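Beta-galactosidase/beta-glucuronidase (Faecalibacterium prausnitzii L2-6, PDB 6MVF) binds FMN and probably hydrolyses beta-glucuronides, as a glycoside hydrolase family 2 enzyme of a human gut bacterium. Local coordinates at residues I28-G33 with R161-I166; S74-K79 with D129-L134; G86-V91 with V168-F173; V102-T107 with A121-L126. One frame throughout, in Å; residues are numbered along the deposited sequence.

Contact 1: I28-G33 with R161-I166; sequences ISLNEG and RGVNLI
Ile-28 meets Leu-165 as an antiparallel hydrogen-bonded pair: Ile-28 N gives to Leu-165 O at 2.7 Å, and Leu-165 N gives back to Ile-28 O at 2.8 Å, both bonds nearly straight. Their side chains leave by the same face and touch at the root, CB of Ile-28 lying 4.2 Å from CB of Leu-165. Ser-29 follows as a non-hydrogen-bonded pair with Asn-164, on the other face. OD1 of Asn-164 rests 3.6 Å from CA of Ser-29, while its ND2 is taken by Glu-92.

At Leu-30 the chain leaves the strand, yet its N still reaches Val-163 O at 3.0 Å, coming in 24° off the carbonyl plane. Its side chain slants across that of Leu-165, with CD1 of Leu-30 set 3.7 Å from CB of Leu-165. The carbonyl of Leu-30 has turned away to Trp-34 NE1, and the side chain of Asn-31 stands in for it. With CG beside the backbone N (chi1 -75°), OD1 of Asn-31 accepts from Val-163 N at 3.0 Å, in the plane of the amide. So the pairing runs one step past the strand's end. ND2 of Asn-31 gives to a water that in turn donates to Arg-161 O.

Strand 26-29 is the edge of a four-stranded antiparallel sheet; strand 163-168 separates it from strand 88-93. Leu-30, Val-163 and Leu-165 pack against strands 70-78 and 131-139 of the facing sheet, inside the beta sandwich of the family 2 sugar-binding domain.

Contact 2: S74-K79 with D129-L134; sequences SRTFKK and DGDNEL
Arg-75 with Leu-134 and Phe-77 with Asn-132 are the antiparallel hydrogen-bonded pairs, each closed by two backbone bonds; Asn-132 N to Phe-77 O measures 2.7 Å. Beyond the strand end, Lys-79 N adds only a weak bond to Gly-130 O, and a water links Lys-79 O to Gly-130 N.

Polar side chains meet across the non-hydrogen-bonded pairs. NZ of Lys-78 forms a salt bridge with OD1 of Asp-131 at 2.8 Å, on the syn lone pair of that oxygen; the lysine chain, bent at three torsions, lies alongside the aspartate and points the same way. Thr-76 OG1 gives to Glu-133 OE2 at 3.0 Å, on the anti side and 25° out of the carboxylate plane. On the Phe-77 side of the sheet, NE and NH2 of Arg-75 both grip Thr-76 O within their own strand.

Strands 70-78 and 131-139 are inner neighbours in the six-stranded sheet of the jelly-roll sandwich, and the Phe-77 face is the one turned to the second sheet.

Apolar packing belongs to that face. Asn-132 CB makes a CH-pi contact over the Phe-77 ring, 3.9 Å from its centroid, with amide and ring planes 23° apart. Leu-134 CB comes obliquely to CE1 of Phe-77 at 3.7 Å. Phe-77 CG stands between backbone N and carbonyl carbon (chi1 68°), which leans the ring over strand 131-139. ND2 of Asn-132 gives to Arg-128 O.

Contact 3: G86-V91 with V168-F173; sequences GGRVYV and VPNAHF
Arg-88 and Val-168 make one antiparallel hydrogen-bonded pair, Arg-88 N to Val-168 O at 2.9 Å and a longer return bond from Val-168 N to Arg-88 O at 3.2 Å, and the chains run on side by side to Gly-86 and Asn-170, without further backbone bonds across the two segments, before 168-173 turns off. Their side chains share a face, where CB of Arg-88 lies 4.1 Å from CG2 of Val-168. Arg-88 then bends at chi2 and chi3 and runs alongside Asn-170. Its CD reaches the edge of the His-172 ring, 4.0 Å from CE1, and guanidinium and imidazole planes lie 10° apart. The charged end goes to Asp-122, in a salt bridge through NH2.

A water links the polar groups here: it donates to Gly-86 O and to Asn-170 OD1, and accepts weakly from Arg-88 NH1. CB of Asn-170 sits 3.3 Å from Gly-86 O.

His-172 folds back over the turn. ND1 gives to Pro-169 O at 2.9 Å, with the acceptor 25° out of the ring plane, and CG2 of Val-168 sits over one ring face, toward its rim. Tyr-90 approaches from the opposite direction, its OH 3.8 Å from His-172 NE2 at the imidazole edge; that hydroxyl is bonded to Asp-176.

This is the junction between two domains. Strand 163-168 closes the sugar-binding sandwich, and His-172 already pairs with Thr-204 in the sheet of the next domain, immunoglobulin-like in family 2 enzymes. Two residues on comes Asp-174, which binds FMN; the His-172 side chain lies about 10 Å from the bound FMN.

Contact 4: V102-T107 with A121-L126; sequences VKVNGT and ADITDL
CB of Val-104 lies 3.9 Å from CB of Leu-126, and from there its two methyls part. CG1, anti to the backbone N (chi1 177°), lies 3.5 Å from the carbonyl oxygen of Leu-126 and also against that leucine's CB. CG2 takes the other direction, beside the backbone N, and drops onto Ile-123, where it is 3.7 Å from both CG2 and CD1; the two side chains cross at about a right angle. The valine is thus wedged between two residues of the facing loop.

Val-104 also opens a type I' turn, ending at Thr-107, which joins strands 99-104 and 107-113 in a two-residue beta hairpin at the rim of the sandwich. Leu-126 lies against this hairpin: CD2 of Leu-126 comes 4.1 Å from CG2 of Thr-107, side chain across side chain.

One direct hydrogen bond spans the contact, from Asn-105 ND2 to Leu-126 O at 2.9 Å, arriving nearly in line with the C=O but 22° out of the Asn-105 amide plane. The same ND2 also gives to Asn-132 OD1, and OD1 of Asn-105 accepts from Glu-133 N, so the amide is fixed at both ends. On the loop side, Asp-122 OD1 accepts from Thr-124 N at 3.1 Å in an Asx turn, the bend that leads on toward Leu-126.

How the contacts relate
Contact 1 and the strand pairing of contact 3 lie in one sheet of the sugar-binding sandwich; contact 3 then leads on into the next domain. Contact 2 belongs to the other sheet, with contact 4 bridging the two. Contacts 2 and 4 are closest, centres 10 Å apart: besides the Asn-105 bonds, Phe-77 CZ packs 3.6 Å from Ile-123 CD1 and Leu-134 CD1 3.8 Å from Val-102 CG1. Arg-88 and Asp-122 tie contact 3 to contact 4. Contact 1 joins contact 3 where Ile-166 N probably bonds Tyr-90 O, and reaches contact 2 where Leu-165 touches Phe-77. Contact 3 alone comes near the bound FMN, the His-172 side chain being about 6 Å from that of Asp-174.

Contact 1: I28-G33 with R161-I166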
loop_
_atom_site.group_PDB
_atom_site.type_symbol
_atom_site.label_atom_id
_atom_site.label_comp_id
_atom_site.label_asym_id
_atom_site.label_seq_id
_atom_site.Cartn_x
_atom_site.Cartn_y
_atom_site.Cartn_z
ATOM N N ILE A 28 1.273 0.050 -22.447
ATOM C CA ILE A 28 2.502 0.566 -21.854
ATOM C C ILE A 28 2.399 2.081 -21.761
ATOM O O ILE A 28 2.163 2.763 -22.766
ATOM C CB ILE A 28 3.746 0.168 -22.661
ATOM C CG1 ILE A 28 3.866 -1.351 -22.788
ATOM C CG2 ILE A 28 4.975 0.734 -21.982
ATOM C CD1 ILE A 28 3.233 -1.941 -24.067
ATOM N N SER A 29 2.601 2.619 -20.570
ATOM C CA SER A 29 2.630 4.065 -20.443
ATOM C C SER A 29 3.925 4.615 -21.027
ATOM O O SER A 29 5.014 4.109 -20.743
ATOM C CB SER A 29 2.495 4.485 -18.990
ATOM O OG SER A 29 2.489 5.903 -18.932
ATOM N N LEU A 30 3.807 5.649 -21.852
ATOM C CA LEU A 30 4.977 6.319 -22.397
ATOM C C LEU A 30 5.010 7.756 -21.912
ATOM O O LEU A 30 5.133 8.678 -22.723
ATOM C CB LEU A 30 4.962 6.318 -23.920
ATOM C CG LEU A 30 5.034 5.027 -24.701
ATOM C CD1 LEU A 30 4.573 5.332 -26.129
ATOM C CD2 LEU A 30 6.455 4.503 -24.679
ATOM N N ASN A 31 4.873 7.976 -20.612
ATOM C CA ASN A 31 4.832 9.346 -20.121
ATOM C C ASN A 31 6.210 9.915 -19.809
ATOM O O ASN A 31 6.346 11.136 -19.692
ATOM C CB ASN A 31 3.931 9.425 -18.883
ATOM C CG ASN A 31 2.436 9.355 -19.233
ATOM O OD1 ASN A 31 2.054 9.258 -20.409
ATOM N ND2 ASN A 31 1.587 9.413 -18.208
ATOM N N GLU A 32 7.229 9.068 -19.687
ATOM C CA GLU A 32 8.561 9.484 -19.275
ATOM C C GLU A 32 9.485 9.691 -20.469
ATOM O O GLU A 32 9.259 9.163 -21.559
ATOM C CB GLU A 32 9.167 8.450 -18.330
ATOM C CG GLU A 32 8.527 8.447 -16.967
ATOM C CD GLU A 32 8.543 7.076 -16.334
ATOM O OE1 GLU A 32 8.721 6.076 -17.078
ATOM O OE2 GLU A 32 8.375 7.001 -15.093
ATOM N N GLY A 33 10.533 10.480 -20.248
ATOM C CA GLY A 33 11.661 10.514 -21.165
ATOM C C GLY A 33 11.515 11.369 -22.406
ATOM O O GLY A 33 12.031 11.007 -23.471
ATOM N N ARG A 161 -2.288 15.104 -20.906
ATOM C CA ARG A 161 -2.882 13.900 -20.336
ATOM C C ARG A 161 -2.010 12.658 -20.457
ATOM O O ARG A 161 -2.366 11.622 -19.877
ATOM C CB ARG A 161 -4.239 13.589 -20.992
ATOM C CG ARG A 161 -5.342 14.582 -20.658
ATOM C CD ARG A 161 -6.711 14.128 -21.170
ATOM N NE ARG A 161 -7.675 15.179 -20.903
ATOM C CZ ARG A 161 -8.760 15.435 -21.628
ATOM N NH1 ARG A 161 -9.056 14.699 -22.692
ATOM N NH2 ARG A 161 -9.543 16.454 -21.281
ATOM N N GLY A 162 -0.898 12.720 -21.195
ATOM C CA GLY A 162 -0.015 11.588 -21.380
ATOM C C GLY A 162 -0.328 10.829 -22.652
ATOM O O GLY A 162 -1.261 11.147 -23.393
ATOM N N VAL A 163 0.470 9.779 -22.873
ATOM C CA VAL A 163 0.522 9.024 -24.128
ATOM C C VAL A 163 0.743 7.549 -23.797
ATOM O O VAL A 163 1.474 7.218 -22.861
ATOM C CB VAL A 163 1.647 9.561 -25.063
ATOM C CG1 VAL A 163 1.821 8.679 -26.288
ATOM C CG2 VAL A 163 1.381 11.007 -25.493
ATOM N N ASN A 164 0.123 6.659 -24.577
ATOM C CA ASN A 164 0.171 5.223 -24.329
ATOM C C ASN A 164 0.580 4.465 -25.580
ATOM O O ASN A 164 0.256 4.855 -26.703
ATOM C CB ASN A 164 -1.181 4.654 -23.887
ATOM C CG ASN A 164 -1.537 5.017 -22.469
ATOM O OD1 ASN A 164 -0.709 4.919 -21.566
ATOM N ND2 ASN A 164 -2.785 5.432 -22.263
ATOM N N LEU A 165 1.258 3.345 -25.356
ATOM C CA LEU A 165 1.564 2.363 -26.386
ATOM C C LEU A 165 0.684 1.142 -26.146
ATOM O O LEU A 165 0.576 0.673 -25.007
ATOM C CB LEU A 165 3.040 1.985 -26.334
ATOM C CG LEU A 165 3.761 1.471 -27.563
ATOM C CD1 LEU A 165 3.818 2.561 -28.610
ATOM C CD2 LEU A 165 5.164 1.033 -27.160
ATOM N N ILE A 166 0.033 0.648 -27.198
ATOM C CA ILE A 166 -0.866 -0.501 -27.093
ATOM C C ILE A 166 -0.368 -1.616 -28.015
ATOM O O ILE A 166 -0.189 -1.407 -29.222
ATOM C CB ILE A 166 -2.323 -0.128 -27.416
ATOM C CG1 ILE A 166 -2.801 1.001 -26.495
ATOM C CG2 ILE A 166 -3.218 -1.359 -27.284
ATOM C CD1 ILE A 166 -4.201 1.507 -26.792
HETATM O O HOH W 1 -1.425 9.284 -18.816
#

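Contact 2: S74-K79 with D129-L134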
loop_
_atom_site.group_PDB
_atom_site.type_symbol
_atom_site.label_atom_id
_atom_site.label_comp_id
_atom_site.label_asym_id
_atom_site.label_seq_id
_atom_site.Cartn_x
_atom_site.Cartn_y
_atom_site.Cartn_z
ATOM N N SER A 74 9.490 14.573 -28.273
ATOM C CA SER A 74 10.046 13.361 -28.856
ATOM C C SER A 74 10.680 12.515 -27.767
ATOM O O SER A 74 11.196 13.038 -26.775
ATOM C CB SER A 74 11.074 13.663 -29.955
ATOM O OG SER A 74 12.267 14.158 -29.389
ATOM N N ARG A 75 10.628 11.198 -27.969
ATOM C CA ARG A 75 11.233 10.229 -27.063
ATOM C C ARG A 75 11.487 8.943 -27.832
ATOM O O ARG A 75 11.063 8.787 -28.978
ATOM C CB ARG A 75 10.347 9.957 -25.845
ATOM C CG ARG A 75 9.148 9.077 -26.128
ATOM C CD ARG A 75 8.619 8.498 -24.830
ATOM N NE ARG A 75 9.179 7.174 -24.588
ATOM C CZ ARG A 75 9.035 6.485 -23.463
ATOM N NH1 ARG A 75 8.355 6.982 -22.447
ATOM N NH2 ARG A 75 9.578 5.291 -23.358
ATOM N N THR A 76 12.172 8.008 -27.173
ATOM C CA THR A 76 12.490 6.701 -27.733
ATOM C C THR A 76 11.644 5.620 -27.065
ATOM O O THR A 76 11.229 5.766 -25.914
ATOM C CB THR A 76 13.986 6.432 -27.573
ATOM O OG1 THR A 76 14.682 7.326 -28.443
ATOM C CG2 THR A 76 14.362 4.989 -27.929
ATOM N N PHE A 77 11.330 4.557 -27.810
ATOM C CA PHE A 77 10.576 3.443 -27.243
ATOM C C PHE A 77 11.003 2.139 -27.907
ATOM O O PHE A 77 11.485 2.130 -29.044
ATOM C CB PHE A 77 9.048 3.648 -27.353
ATOM C CG PHE A 77 8.494 3.598 -28.762
ATOM C CD1 PHE A 77 8.459 4.730 -29.562
ATOM C CD2 PHE A 77 7.951 2.428 -29.268
ATOM C CE1 PHE A 77 7.913 4.682 -30.847
ATOM C CE2 PHE A 77 7.408 2.386 -30.563
ATOM C CZ PHE A 77 7.386 3.511 -31.338
ATOM N N LYS A 78 10.851 1.043 -27.168
ATOM C CA LYS A 78 11.129 -0.279 -27.705
ATOM C C LYS A 78 9.857 -0.836 -28.315
ATOM O O LYS A 78 8.762 -0.616 -27.795
ATOM C CB LYS A 78 11.653 -1.230 -26.626
ATOM C CG LYS A 78 12.936 -0.758 -25.978
ATOM C CD LYS A 78 14.009 -1.847 -25.987
ATOM C CE LYS A 78 15.409 -1.274 -26.244
ATOM N NZ LYS A 78 15.715 -0.111 -25.352
ATOM N N LYS A 79 10.007 -1.525 -29.431
ATOM C CA LYS A 79 8.861 -2.105 -30.109
ATOM C C LYS A 79 8.307 -3.227 -29.240
ATOM O O LYS A 79 9.059 -4.138 -28.877
ATOM C CB LYS A 79 9.282 -2.613 -31.490
ATOM C CG LYS A 79 8.195 -3.296 -32.314
ATOM C CD LYS A 79 8.837 -4.320 -33.248
ATOM C CE LYS A 79 7.816 -5.203 -33.959
ATOM N NZ LYS A 79 7.047 -4.472 -35.012
ATOM N N ASP A 129 12.491 -3.434 -34.755
ATOM C CA ASP A 129 12.907 -3.999 -33.484
ATOM C C ASP A 129 13.882 -3.063 -32.772
ATOM O O ASP A 129 14.561 -2.236 -33.386
ATOM C CB ASP A 129 13.546 -5.370 -33.695
ATOM C CG ASP A 129 12.705 -6.259 -34.586
ATOM O OD1 ASP A 129 11.798 -5.708 -35.257
ATOM O OD2 ASP A 129 12.944 -7.491 -34.606
ATOM N N GLY A 130 13.934 -3.200 -31.449
ATOM C CA GLY A 130 14.765 -2.325 -30.650
ATOM C C GLY A 130 14.194 -0.923 -30.591
ATOM O O GLY A 130 12.984 -0.701 -30.683
ATOM N N ASP A 131 15.095 0.043 -30.452
ATOM C CA ASP A 131 14.679 1.422 -30.258
ATOM C C ASP A 131 13.959 1.954 -31.490
ATOM O O ASP A 131 14.307 1.622 -32.626
ATOM C CB ASP A 131 15.890 2.291 -29.931
ATOM C CG ASP A 131 16.417 2.058 -28.523
ATOM O OD1 ASP A 131 15.758 1.326 -27.754
ATOM O OD2 ASP A 131 17.491 2.609 -28.181
ATOM N N ASN A 132 12.923 2.756 -31.248
ATOM C CA ASN A 132 12.246 3.542 -32.269
ATOM C C ASN A 132 12.176 4.978 -31.766
ATOM O O ASN A 132 12.390 5.240 -30.583
ATOM C CB ASN A 132 10.831 2.998 -32.576
ATOM C CG ASN A 132 10.852 1.598 -33.161
ATOM O OD1 ASN A 132 10.542 1.392 -34.340
ATOM N ND2 ASN A 132 11.221 0.619 -32.339
ATOM N N GLU A 133 11.889 5.919 -32.663
ATOM C CA GLU A 133 11.695 7.314 -32.272
ATOM C C GLU A 133 10.249 7.747 -32.500
ATOM O O GLU A 133 9.682 7.523 -33.574
ATOM C CB GLU A 133 12.655 8.241 -33.019
ATOM C CG GLU A 133 13.868 8.656 -32.167
ATOM C CD GLU A 133 13.575 9.825 -31.201
ATOM O OE1 GLU A 133 12.842 10.773 -31.586
ATOM O OE2 GLU A 133 14.090 9.801 -30.054
ATOM N N LEU A 134 9.663 8.359 -31.477
ATOM C CA LEU A 134 8.299 8.871 -31.504
ATOM C C LEU A 134 8.337 10.394 -31.436
ATOM O O LEU A 134 8.951 10.963 -30.521
ATOM C CB LEU A 134 7.493 8.296 -30.333
ATOM C CG LEU A 134 6.062 8.752 -30.053
ATOM C CD1 LEU A 134 5.221 8.497 -31.260
ATOM C CD2 LEU A 134 5.485 8.018 -28.835
HETATM O O HOH W 2 11.671 -4.730 -30.176
#

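Contact 3: G86-V91 with V168-F173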
loop_
_atom_site.group_PDB
_atom_site.type_symbol
_atom_site.label_atom_id
_atom_site.label_comp_id
_atom_site.label_asym_id
_atom_site.label_seq_id
_atom_site.Cartn_x
_atom_site.Cartn_y
_atom_site.Cartn_z
ATOM N N GLY A 86 1.800 -11.741 -36.082
ATOM C CA GLY A 86 0.738 -10.868 -36.505
ATOM C C GLY A 86 0.455 -9.713 -35.584
ATOM O O GLY A 86 -0.541 -9.010 -35.799
ATOM N N GLY A 87 1.299 -9.500 -34.572
ATOM C CA GLY A 87 1.057 -8.460 -33.600
ATOM C C GLY A 87 0.977 -7.082 -34.223
ATOM O O GLY A 87 1.466 -6.822 -35.323
ATOM N N ARG A 88 0.323 -6.188 -33.495
ATOM C CA ARG A 88 0.092 -4.828 -33.947
ATOM C C ARG A 88 0.467 -3.863 -32.832
ATOM O O ARG A 88 0.410 -4.201 -31.645
ATOM C CB ARG A 88 -1.367 -4.640 -34.380
ATOM C CG ARG A 88 -1.819 -5.750 -35.320
ATOM C CD ARG A 88 -2.849 -5.299 -36.326
ATOM N NE ARG A 88 -2.386 -4.196 -37.166
ATOM C CZ ARG A 88 -1.495 -4.325 -38.142
ATOM N NH1 ARG A 88 -0.951 -5.504 -38.391
ATOM N NH2 ARG A 88 -1.155 -3.274 -38.868
ATOM N N VAL A 89 0.895 -2.670 -33.235
ATOM C CA VAL A 89 1.355 -1.641 -32.316
ATOM C C VAL A 89 0.573 -0.371 -32.595
ATOM O O VAL A 89 0.433 0.035 -33.753
ATOM C CB VAL A 89 2.864 -1.383 -32.456
ATOM C CG1 VAL A 89 3.328 -0.344 -31.420
ATOM C CG2 VAL A 89 3.636 -2.716 -32.355
ATOM N N TYR A 90 0.055 0.245 -31.540
ATOM C CA TYR A 90 -0.720 1.469 -31.642
ATOM C C TYR A 90 -0.141 2.493 -30.679
ATOM O O TYR A 90 0.256 2.143 -29.565
ATOM C CB TYR A 90 -2.203 1.221 -31.309
ATOM C CG TYR A 90 -3.050 0.651 -32.433
ATOM C CD1 TYR A 90 -3.019 -0.711 -32.756
ATOM C CD2 TYR A 90 -3.919 1.470 -33.143
ATOM C CE1 TYR A 90 -3.820 -1.223 -33.793
ATOM C CE2 TYR A 90 -4.728 0.965 -34.162
ATOM C CZ TYR A 90 -4.678 -0.368 -34.487
ATOM O OH TYR A 90 -5.485 -0.826 -35.510
ATOM N N VAL A 91 -0.083 3.752 -31.102
ATOM C CA VAL A 91 0.190 4.851 -30.181
ATOM C C VAL A 91 -1.137 5.514 -29.855
ATOM O O VAL A 91 -1.976 5.716 -30.740
ATOM C CB VAL A 91 1.215 5.868 -30.733
ATOM C CG1 VAL A 91 0.781 6.430 -32.057
ATOM C CG2 VAL A 91 1.393 6.988 -29.756
ATOM N N VAL A 168 -1.353 -5.447 -29.301
ATOM C CA VAL A 168 -2.491 -6.365 -29.411
ATOM C C VAL A 168 -2.199 -7.411 -30.473
ATOM O O VAL A 168 -1.316 -7.230 -31.322
ATOM C CB VAL A 168 -3.806 -5.628 -29.753
ATOM C CG1 VAL A 168 -4.306 -4.772 -28.565
ATOM C CG2 VAL A 168 -3.647 -4.806 -31.022
ATOM N N PRO A 169 -2.935 -8.538 -30.452
ATOM C CA PRO A 169 -2.823 -9.502 -31.553
ATOM C C PRO A 169 -3.493 -8.967 -32.802
ATOM O O PRO A 169 -4.099 -7.887 -32.771
ATOM C CB PRO A 169 -3.558 -10.747 -31.034
ATOM C CG PRO A 169 -3.840 -10.480 -29.594
ATOM C CD PRO A 169 -3.887 -9.002 -29.433
ATOM N N ASN A 170 -3.412 -9.736 -33.895
ATOM C CA ASN A 170 -3.981 -9.288 -35.164
ATOM C C ASN A 170 -5.499 -9.152 -35.076
ATOM O O ASN A 170 -6.071 -8.187 -35.585
ATOM C CB ASN A 170 -3.574 -10.244 -36.288
ATOM C CG ASN A 170 -4.059 -9.779 -37.645
ATOM O OD1 ASN A 170 -3.667 -8.709 -38.120
ATOM N ND2 ASN A 170 -4.924 -10.568 -38.270
ATOM N N ALA A 171 -6.167 -10.112 -34.451
ATOM C CA ALA A 171 -7.582 -9.987 -34.135
ATOM C C ALA A 171 -7.702 -9.382 -32.738
ATOM O O ALA A 171 -7.137 -9.915 -31.776
ATOM C CB ALA A 171 -8.286 -11.342 -34.214
ATOM N N HIS A 172 -8.433 -8.273 -32.634
ATOM C CA HIS A 172 -8.490 -7.460 -31.428
ATOM C C HIS A 172 -9.676 -6.515 -31.548
ATOM O O HIS A 172 -10.086 -6.156 -32.651
ATOM C CB HIS A 172 -7.193 -6.658 -31.219
ATOM C CG HIS A 172 -6.942 -5.616 -32.269
ATOM N ND1 HIS A 172 -6.129 -5.835 -33.362
ATOM C CD2 HIS A 172 -7.386 -4.341 -32.386
ATOM C CE1 HIS A 172 -6.088 -4.744 -34.108
ATOM N NE2 HIS A 172 -6.838 -3.819 -33.532
ATOM N N PHE A 173 -10.197 -6.090 -30.397
ATOM C CA PHE A 173 -11.263 -5.096 -30.374
ATOM C C PHE A 173 -10.795 -3.757 -30.949
ATOM O O PHE A 173 -9.658 -3.315 -30.718
ATOM C CB PHE A 173 -11.783 -4.898 -28.946
ATOM C CG PHE A 173 -12.429 -6.117 -28.344
ATOM C CD1 PHE A 173 -13.701 -6.523 -28.755
ATOM C CD2 PHE A 173 -11.787 -6.831 -27.324
ATOM C CE1 PHE A 173 -14.304 -7.631 -28.204
ATOM C CE2 PHE A 173 -12.390 -7.937 -26.747
ATOM C CZ PHE A 173 -13.650 -8.344 -27.189
HETATM O O HOH W 3 -0.897 -8.381 -38.634
#

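Contact 4: V102-T107 with A121-L126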
loop_
_atom_site.group_PDB
_atom_site.type_symbol
_atom_site.label_atom_id
_atom_site.label_comp_id
_atom_site.label_asym_id
_atom_site.label_seq_id
_atom_site.Cartn_x
_atom_site.Cartn_y
_atom_site.Cartn_z
ATOM N N VAL A 102 1.697 13.047 -35.451
ATOM C CA VAL A 102 2.495 11.980 -34.850
ATOM C C VAL A 102 3.396 11.381 -35.924
ATOM O O VAL A 102 2.923 10.995 -37.000
ATOM C CB VAL A 102 1.608 10.900 -34.196
ATOM C CG1 VAL A 102 2.471 9.831 -33.503
ATOM C CG2 VAL A 102 0.656 11.521 -33.187
ATOM N N LYS A 103 4.692 11.296 -35.634
ATOM C CA LYS A 103 5.656 10.646 -36.517
ATOM C C LYS A 103 6.372 9.534 -35.769
ATOM O O LYS A 103 6.810 9.724 -34.627
ATOM C CB LYS A 103 6.695 11.633 -37.056
ATOM C CG LYS A 103 6.230 12.524 -38.177
ATOM C CD LYS A 103 7.270 13.611 -38.406
ATOM C CE LYS A 103 6.798 14.646 -39.408
ATOM N NZ LYS A 103 7.148 16.025 -38.970
ATOM N N VAL A 104 6.505 8.381 -36.418
ATOM C CA VAL A 104 7.333 7.292 -35.919
ATOM C C VAL A 104 8.491 7.107 -36.892
ATOM O O VAL A 104 8.276 6.909 -38.096
ATOM C CB VAL A 104 6.531 5.995 -35.747
ATOM C CG1 VAL A 104 7.449 4.867 -35.301
ATOM C CG2 VAL A 104 5.421 6.209 -34.740
ATOM N N ASN A 105 9.722 7.191 -36.369
ATOM C CA ASN A 105 10.932 7.029 -37.173
ATOM C C ASN A 105 10.869 7.863 -38.454
ATOM O O ASN A 105 11.190 7.395 -39.545
ATOM C CB ASN A 105 11.169 5.553 -37.500
ATOM C CG ASN A 105 11.399 4.693 -36.270
ATOM O OD1 ASN A 105 12.071 5.097 -35.305
ATOM N ND2 ASN A 105 10.850 3.483 -36.304
ATOM N N GLY A 106 10.395 9.099 -38.336
ATOM C CA GLY A 106 10.398 10.026 -39.446
ATOM C C GLY A 106 9.094 10.137 -40.214
ATOM O O GLY A 106 8.789 11.220 -40.727
ATOM N N THR A 107 8.315 9.059 -40.297
ATOM C CA THR A 107 7.116 9.021 -41.135
ATOM C C THR A 107 5.864 9.422 -40.354
ATOM O O THR A 107 5.674 8.995 -39.210
ATOM C CB THR A 107 6.941 7.612 -41.704
ATOM O OG1 THR A 107 8.087 7.272 -42.495
ATOM C CG2 THR A 107 5.681 7.509 -42.543
ATOM N N ALA A 121 -3.293 5.697 -33.465
ATOM C CA ALA A 121 -2.659 5.461 -34.757
ATOM C C ALA A 121 -1.990 4.090 -34.770
ATOM O O ALA A 121 -1.231 3.760 -33.851
ATOM C CB ALA A 121 -1.633 6.556 -35.069
ATOM N N ASP A 122 -2.283 3.294 -35.802
ATOM C CA ASP A 122 -1.642 1.996 -36.016
ATOM C C ASP A 122 -0.230 2.239 -36.562
ATOM O O ASP A 122 -0.042 2.524 -37.739
ATOM C CB ASP A 122 -2.500 1.154 -36.957
ATOM C CG ASP A 122 -1.939 -0.253 -37.207
ATOM O OD1 ASP A 122 -0.838 -0.582 -36.714
ATOM O OD2 ASP A 122 -2.624 -1.042 -37.911
ATOM N N ILE A 123 0.781 2.133 -35.711
ATOM C CA ILE A 123 2.151 2.384 -36.131
ATOM C C ILE A 123 2.922 1.084 -36.338
ATOM O O ILE A 123 4.148 1.096 -36.323
ATOM C CB ILE A 123 2.888 3.303 -35.149
ATOM C CG1 ILE A 123 3.056 2.605 -33.803
ATOM C CG2 ILE A 123 2.121 4.596 -34.972
ATOM C CD1 ILE A 123 4.162 3.172 -32.971
ATOM N N THR A 124 2.213 -0.033 -36.541
ATOM C CA THR A 124 2.838 -1.350 -36.673
ATOM C C THR A 124 3.964 -1.332 -37.703
ATOM O O THR A 124 5.119 -1.667 -37.398
ATOM C CB THR A 124 1.782 -2.395 -37.078
ATOM O OG1 THR A 124 0.720 -2.420 -36.118
ATOM C CG2 THR A 124 2.405 -3.791 -37.190
ATOM N N ASP A 125 3.626 -0.934 -38.934
ATOM C CA ASP A 125 4.528 -0.951 -40.077
ATOM C C ASP A 125 5.591 0.151 -40.042
ATOM O O ASP A 125 6.534 0.094 -40.835
ATOM C CB ASP A 125 3.703 -0.857 -41.365
ATOM C CG ASP A 125 2.716 -2.028 -41.521
ATOM O OD1 ASP A 125 3.099 -3.196 -41.236
ATOM O OD2 ASP A 125 1.550 -1.773 -41.910
ATOM N N LEU A 126 5.484 1.137 -39.154
ATOM C CA LEU A 126 6.554 2.104 -38.959
ATOM C C LEU A 126 7.535 1.679 -37.871
ATOM O O LEU A 126 8.454 2.437 -37.548
ATOM C CB LEU A 126 5.962 3.474 -38.632
ATOM C CG LEU A 126 4.692 3.764 -39.446
ATOM C CD1 LEU A 126 4.024 5.084 -39.014
ATOM C CD2 LEU A 126 4.979 3.757 -40.940
#